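PDB 5A0L: fibronectin-binding protein from Streptococcus pyogenes, which is a surface adhesin whose N-terminal domain carries an internal thioester that mediates covalent attachment to the host. Local coordinates for residues A[8-13]-A[63-68]; A[21-26]-A[33-38]. One frame throughout, in Å; residues are numbered along the deposited sequence.

Contact 1 of 2, residues A[8-13]-A[63-68]; sequences PNFKSP and TTNNFY
The ring of Phe67 packs beneath Ser12 and beside Phe10, joining the irregular N-terminal chain to strand 66-72 of a six-stranded antiparallel barrel. No hydrogen bond crosses between 8-13 and 63-68; the contact rests on a flat aromatic surface laid against backbone and short side chains. Phe67 gives the most surface. One ring face receives Ser12 CA almost centrally, 3.6 Å from the ring centroid and 8° off the normal, a CH-pi contact. A large apolar ring suits this place because it can pack closely against an extended backbone, and a small serine on the facing segment lets that backbone come so near: Ser12 CB is 3.5 Å from Phe67 CD1. With OG anti to the backbone N (chi1 -180°), the serine hydroxyl turns back to its own chain, where Tyr17 O is its main partner and Asp14 O is also within hydrogen-bonding reach, so its polarity is met although the residue is buried. Phe10 CB lies near the ring plane at its edge, 3.9 Å from Phe67 CZ, while Pro13 CD flanks the CE2-CD2 side, 3.9 Å from Phe67 CE2. Phe10 in turn carries its own ring away from Phe67 toward Asn65, and also meets the ring of Tyr20 in the adjacent strand 19-23. The Asn65 side chain runs roughly at right angles to that of Phe10, its amide plane inclined 58° to the ring. Asn65 ND2 is hydrogen-bonded to Ser62 O, whereas Asn65 OD1 approaches the aromatic carbons and lies 3.5 Å from Phe10 CE2.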
loop_
_atom_site.group_PDB
_atom_site.type_symbol
_atom_site.label_atom_id
_atom_site.label_comp_id
_atom_site.label_asym_id
_atom_site.label_seq_id
_atom_site.Cartn_x
_atom_site.Cartn_y
_atom_site.Cartn_z
ATOM N N PRO A 8 0.449 14.210 13.859
ATOM C CA PRO A 8 1.555 14.179 14.800
ATOM C C PRO A 8 2.711 15.079 14.350
ATOM O O PRO A 8 2.848 15.429 13.178
ATOM C CB PRO A 8 1.976 12.711 14.775
ATOM C CG PRO A 8 1.591 12.240 13.389
ATOM C CD PRO A 8 0.297 12.946 13.120
ATOM N N ASN A 9 3.560 15.452 15.286
ATOM C CA ASN A 9 4.773 16.202 14.988
ATOM C C ASN A 9 5.944 15.605 15.768
ATOM O O ASN A 9 6.167 15.910 16.944
ATOM C CB ASN A 9 4.606 17.692 15.293
ATOM C CG ASN A 9 5.803 18.521 14.846
ATOM O OD1 ASN A 9 6.809 17.989 14.375
ATOM N ND2 ASN A 9 5.693 19.823 14.986
ATOM N N PHE A 10 6.702 14.740 15.098
ATOM C CA PHE A 10 7.839 14.033 15.682
ATOM C C PHE A 10 9.078 14.383 14.878
ATOM O O PHE A 10 9.060 14.354 13.657
ATOM C CB PHE A 10 7.599 12.509 15.678
ATOM C CG PHE A 10 6.637 12.042 16.758
ATOM C CD1 PHE A 10 5.291 12.247 16.632
ATOM C CD2 PHE A 10 7.095 11.419 17.890
ATOM C CE1 PHE A 10 4.412 11.853 17.615
ATOM C CE2 PHE A 10 6.221 11.006 18.881
ATOM C CZ PHE A 10 4.876 11.240 18.744
ATOM N N LYS A 11 10.173 14.662 15.550
ATOM C CA LYS A 11 11.459 14.911 14.891
ATOM C C LYS A 11 12.362 13.681 15.026
ATOM O O LYS A 11 12.570 13.149 16.119
ATOM C CB LYS A 11 12.166 16.130 15.486
ATOM C CG LYS A 11 13.487 16.445 14.762
ATOM C CD LYS A 11 13.856 17.923 14.786
ATOM C CE LYS A 11 14.100 18.428 16.191
ATOM N NZ LYS A 11 15.388 17.926 16.743
ATOM N N SER A 12 12.849 13.199 13.887
ATOM C CA SER A 12 13.730 12.052 13.881
ATOM C C SER A 12 15.073 12.371 14.560
ATOM O O SER A 12 15.613 13.449 14.374
ATOM C CB SER A 12 14.022 11.659 12.435
ATOM O OG SER A 12 14.891 10.523 12.387
ATOM N N PRO A 13 15.659 11.390 15.257
ATOM C CA PRO A 13 17.046 11.616 15.698
ATOM C C PRO A 13 18.077 11.645 14.571
ATOM O O PRO A 13 19.185 12.095 14.805
ATOM C CB PRO A 13 17.345 10.413 16.602
ATOM C CG PRO A 13 16.359 9.381 16.220
ATOM C CD PRO A 13 15.132 10.098 15.701
ATOM N N THR A 63 5.441 4.715 22.116
ATOM C CA THR A 63 6.747 5.013 22.725
ATOM C C THR A 63 7.941 4.672 21.838
ATOM O O THR A 63 9.045 5.095 22.134
ATOM C CB THR A 63 6.944 4.266 24.046
ATOM O OG1 THR A 63 6.754 2.855 23.853
ATOM C CG2 THR A 63 5.948 4.780 25.077
ATOM N N THR A 64 7.679 3.882 20.800
ATOM C CA THR A 64 8.601 3.527 19.750
ATOM C C THR A 64 8.069 4.181 18.475
ATOM O O THR A 64 6.902 3.971 18.127
ATOM C CB THR A 64 8.560 1.984 19.533
ATOM O OG1 THR A 64 8.908 1.274 20.743
ATOM C CG2 THR A 64 9.370 1.561 18.411
ATOM N N ASN A 65 8.916 4.957 17.811
ATOM C CA ASN A 65 8.525 5.680 16.588
ATOM C C ASN A 65 9.383 5.281 15.388
ATOM O O ASN A 65 10.588 5.105 15.508
ATOM C CB ASN A 65 8.623 7.173 16.794
ATOM C CG ASN A 65 7.822 7.636 18.017
ATOM O OD1 ASN A 65 8.386 8.226 18.928
ATOM N ND2 ASN A 65 6.569 7.239 18.107
ATOM N N ASN A 66 8.737 5.172 14.250
ATOM C CA ASN A 66 9.333 4.751 13.009
ATOM C C ASN A 66 9.623 5.952 12.116
ATOM O O ASN A 66 8.703 6.698 11.767
ATOM C CB ASN A 66 8.420 3.756 12.311
ATOM C CG ASN A 66 8.123 2.555 13.128
ATOM O OD1 ASN A 66 7.045 2.387 13.708
ATOM N ND2 ASN A 66 9.111 1.687 13.221
ATOM N N PHE A 67 10.892 6.094 11.719
ATOM C CA PHE A 67 11.317 7.148 10.841
ATOM C C PHE A 67 11.827 6.588 9.503
ATOM O O PHE A 67 12.282 5.440 9.449
ATOM C CB PHE A 67 12.365 8.041 11.529
ATOM C CG PHE A 67 11.781 8.803 12.688
ATOM C CD1 PHE A 67 10.944 9.898 12.479
ATOM C CD2 PHE A 67 11.985 8.375 13.989
ATOM C CE1 PHE A 67 10.368 10.578 13.568
ATOM C CE2 PHE A 67 11.416 9.057 15.064
ATOM C CZ PHE A 67 10.614 10.151 14.840
ATOM N N TYR A 68 11.768 7.439 8.481
ATOM C CA TYR A 68 11.933 7.031 7.118
ATOM C C TYR A 68 12.629 8.097 6.283
ATOM O O TYR A 68 12.453 9.301 6.486
ATOM C CB TYR A 68 10.523 6.794 6.528
ATOM C CG TYR A 68 9.843 5.579 7.031
ATOM C CD1 TYR A 68 10.003 4.364 6.368
ATOM C CD2 TYR A 68 9.004 5.613 8.166
ATOM C CE1 TYR A 68 9.447 3.220 6.807
ATOM C CE2 TYR A 68 8.447 4.431 8.639
ATOM C CZ TYR A 68 8.679 3.216 7.938
ATOM O OH TYR A 68 8.073 2.036 8.348
#

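Contact 2 of 2, residues A[21-26]-A[33-38]; sequences GYDSYR and HNLKVN. With ZN (zinc ion), chain C.
Strands 19-23 and 35-39 form an antiparallel beta hairpin, in which Tyr22 and Lys36 make the hydrogen-bonded pair: Tyr22 N donates to Lys36 O at 3.0 Å, and Lys36 N returns the bond to Tyr22 O. On their shared face of the sheet, the crowded first torsion of Tyr22 (chi1 45°) folds its ring back over the partner strand. Lys36 O lies above one ring face toward the rim, and the aliphatic root of the lysine packs against the ring too, with CB 3.5 Å from Tyr22 CE2. Asp23 and Leu35 form the last bridge, after which side-chain and backbone bonds together hold the strand ends. Asp23 OD1 accepts Asn34 N at 2.9 Å and, from the opposite face of the carboxylate, Tyr25 N at 3.1 Å; the second bond closes an Asx turn. Aspartate suits this place because one short carboxylate can serve two backbone N-H groups. Asn34 O is likewise gripped twice, by Ser24 N at 2.8 Å and by Ser24 OG at 2.7 Å. His33, modelled in two conformers, binds zinc through NE2 at 2.2 Å in the one described, and five waters complete an octahedron. Around the hairpin, strand 45-49 pairs with 35-39 through Ala47 and Tyr45, Leu203 of strand 203-205 touches Leu35 and Val37, and Leu121 and Ile124 of helix 120-135 pack on Asn34.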
loop_
_atom_site.group_PDB
_atom_site.type_symbol
_atom_site.label_atom_id
_atom_site.label_comp_id
_atom_site.label_asym_id
_atom_site.label_seq_id
_atom_site.Cartn_x
_atom_site.Cartn_y
_atom_site.Cartn_z
ATOM N N GLY A 21 6.517 7.681 10.054
ATOM C CA GLY A 21 5.575 6.746 9.531
ATOM C C GLY A 21 4.856 6.055 10.654
ATOM O O GLY A 21 5.505 5.608 11.611
ATOM N N TYR A 22 3.547 5.891 10.533
ATOM C CA TYR A 22 2.746 5.464 11.654
ATOM C C TYR A 22 1.459 4.803 11.203
ATOM O O TYR A 22 0.952 5.061 10.093
ATOM C CB TYR A 22 2.375 6.654 12.595
ATOM C CG TYR A 22 1.900 7.896 11.872
ATOM C CD1 TYR A 22 2.801 8.804 11.339
ATOM C CD2 TYR A 22 0.526 8.191 11.742
ATOM C CE1 TYR A 22 2.393 9.967 10.698
ATOM C CE2 TYR A 22 0.121 9.369 11.119
ATOM C CZ TYR A 22 1.054 10.247 10.605
ATOM O OH TYR A 22 0.701 11.426 9.962
ATOM N N ASP A 23 0.924 3.930 12.051
ATOM C CA ASP A 23 -0.371 3.298 11.796
ATOM C C ASP A 23 -1.441 4.133 12.492
ATOM O O ASP A 23 -1.463 4.193 13.716
ATOM C CB ASP A 23 -0.380 1.874 12.305
ATOM C CG ASP A 23 -1.637 1.114 11.960
ATOM O OD1 ASP A 23 -2.553 1.656 11.298
ATOM O OD2 ASP A 23 -1.707 -0.068 12.369
ATOM N N SER A 24 -2.322 4.766 11.709
ATOM C CA SER A 24 -3.367 5.638 12.210
ATOM C C SER A 24 -4.627 4.882 12.577
ATOM O O SER A 24 -5.586 5.496 13.112
ATOM C CB SER A 24 -3.669 6.725 11.174
ATOM O OG SER A 24 -4.357 6.226 10.050
ATOM N N TYR A 25 -4.700 3.579 12.334
ATOM C CA TYR A 25 -5.897 2.806 12.726
ATOM C C TYR A 25 -5.938 2.668 14.251
ATOM O O TYR A 25 -4.934 2.310 14.877
ATOM C CB TYR A 25 -5.889 1.421 12.075
ATOM C CG TYR A 25 -7.063 0.540 12.461
ATOM C CD1 TYR A 25 -8.364 0.907 12.164
ATOM C CD2 TYR A 25 -6.867 -0.653 13.138
ATOM C CE1 TYR A 25 -9.435 0.108 12.536
ATOM C CE2 TYR A 25 -7.922 -1.460 13.487
ATOM C CZ TYR A 25 -9.215 -1.086 13.162
ATOM O OH TYR A 25 -10.260 -1.888 13.530
ATOM N N ARG A 26 -7.092 2.975 14.839
ATOM C CA ARG A 26 -7.266 2.966 16.296
ATOM C C ARG A 26 -8.205 1.874 16.774
ATOM O O ARG A 26 -8.489 1.790 17.980
ATOM C CB ARG A 26 -7.801 4.325 16.765
ATOM C CG ARG A 26 -6.960 5.530 16.383
ATOM C CD ARG A 26 -7.445 6.804 17.052
ATOM N NE ARG A 26 -8.870 7.032 16.917
ATOM C CZ ARG A 26 -9.476 7.722 15.950
ATOM N NH1 ARG A 26 -8.795 8.289 14.960
ATOM N NH2 ARG A 26 -10.806 7.856 15.993
ATOM N N HIS A 33 -5.026 -1.971 9.003
ATOM C CA HIS A 33 -4.030 -0.948 9.222
ATOM C C HIS A 33 -4.400 0.275 8.372
ATOM O O HIS A 33 -5.131 0.150 7.361
ATOM C CB HIS A 33 -2.610 -1.436 8.859
ATOM C CG HIS A 33 -2.171 -2.628 9.638
ATOM N ND1 HIS A 33 -2.412 -3.913 9.220
ATOM C CD2 HIS A 33 -1.581 -2.731 10.850
ATOM C CE1 HIS A 33 -1.944 -4.762 10.113
ATOM N NE2 HIS A 33 -1.444 -4.072 11.119
ATOM N N ASN A 34 -3.882 1.442 8.732
ATOM C CA ASN A 34 -4.086 2.632 7.923
ATOM C C ASN A 34 -2.847 3.487 8.057
ATOM O O ASN A 34 -2.729 4.349 8.928
ATOM C CB ASN A 34 -5.366 3.356 8.337
ATOM C CG ASN A 34 -5.701 4.481 7.394
ATOM O OD1 ASN A 34 -4.888 4.876 6.564
ATOM N ND2 ASN A 34 -6.913 4.969 7.486
ATOM N N LEU A 35 -1.862 3.154 7.230
ATOM C CA LEU A 35 -0.541 3.755 7.363
ATOM C C LEU A 35 -0.458 5.127 6.746
ATOM O O LEU A 35 -1.014 5.375 5.651
ATOM C CB LEU A 35 0.547 2.862 6.734
ATOM C CG LEU A 35 0.555 1.422 7.250
ATOM C CD1 LEU A 35 1.706 0.661 6.601
ATOM C CD2 LEU A 35 0.622 1.351 8.770
ATOM N N LYS A 36 0.251 6.024 7.420
ATOM C CA LYS A 36 0.503 7.389 6.995
ATOM C C LYS A 36 1.951 7.759 7.173
ATOM O O LYS A 36 2.636 7.172 8.021
ATOM C CB LYS A 36 -0.341 8.409 7.796
ATOM C CG LYS A 36 -1.816 8.081 7.954
ATOM C CD LYS A 36 -2.639 8.225 6.682
ATOM C CE LYS A 36 -4.128 8.096 7.026
ATOM N NZ LYS A 36 -5.001 8.064 5.865
ATOM N N VAL A 37 2.396 8.753 6.430
ATOM C CA VAL A 37 3.664 9.411 6.665
ATOM C C VAL A 37 3.456 10.924 6.734
ATOM O O VAL A 37 2.608 11.498 6.036
ATOM C CB VAL A 37 4.729 9.095 5.582
ATOM C CG1 VAL A 37 5.079 7.610 5.603
ATOM C CG2 VAL A 37 4.285 9.509 4.192
ATOM N N ASN A 38 4.268 11.584 7.554
ATOM C CA ASN A 38 4.317 13.041 7.549
ATOM C C ASN A 38 5.694 13.554 7.929
ATOM O O ASN A 38 6.573 12.751 8.323
ATOM C CB ASN A 38 3.142 13.704 8.334
ATOM C CG ASN A 38 3.410 13.895 9.803
ATOM O OD1 ASN A 38 4.147 13.130 10.431
ATOM N ND2 ASN A 38 2.720 14.892 10.390
HETATM ZN ZN ZN C . -0.792 -5.050 12.964
HETATM O O HOH W 1 -2.402 -6.528 12.970
HETATM O O HOH W 2 -0.155 -6.103 14.747
HETATM O O HOH W 3 0.575 -6.346 12.051
HETATM O O HOH W 4 -1.994 -3.900 14.266
HETATM O O HOH W 5 0.827 -3.808 13.378
#

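In the fold
Both contacts involve the same barrel, whose strands 66-72 and 19-23 are neighbours, and both are partly buried. Contact 2 lies nearer the centre of the chain, with no exposed residue among those that touch, and is built within the sheet, so backbone and carboxylate hydrogen bonds dominate; its loop end reaches the helical part and the zinc. Contact 1 is more superficial, with Lys11 and Pro13 exposed, and there an irregular segment covers the barrel mainly by apolar and CH-pi packing. Along the sequence, contact 2 is nested inside the loop closed by contact 1. They meet directly: Pro8 O is probably hydrogen-bonded to Asn38 ND2, and Gly21 N to Asn66 O, while Pro8 CG packs on Tyr22 CZ.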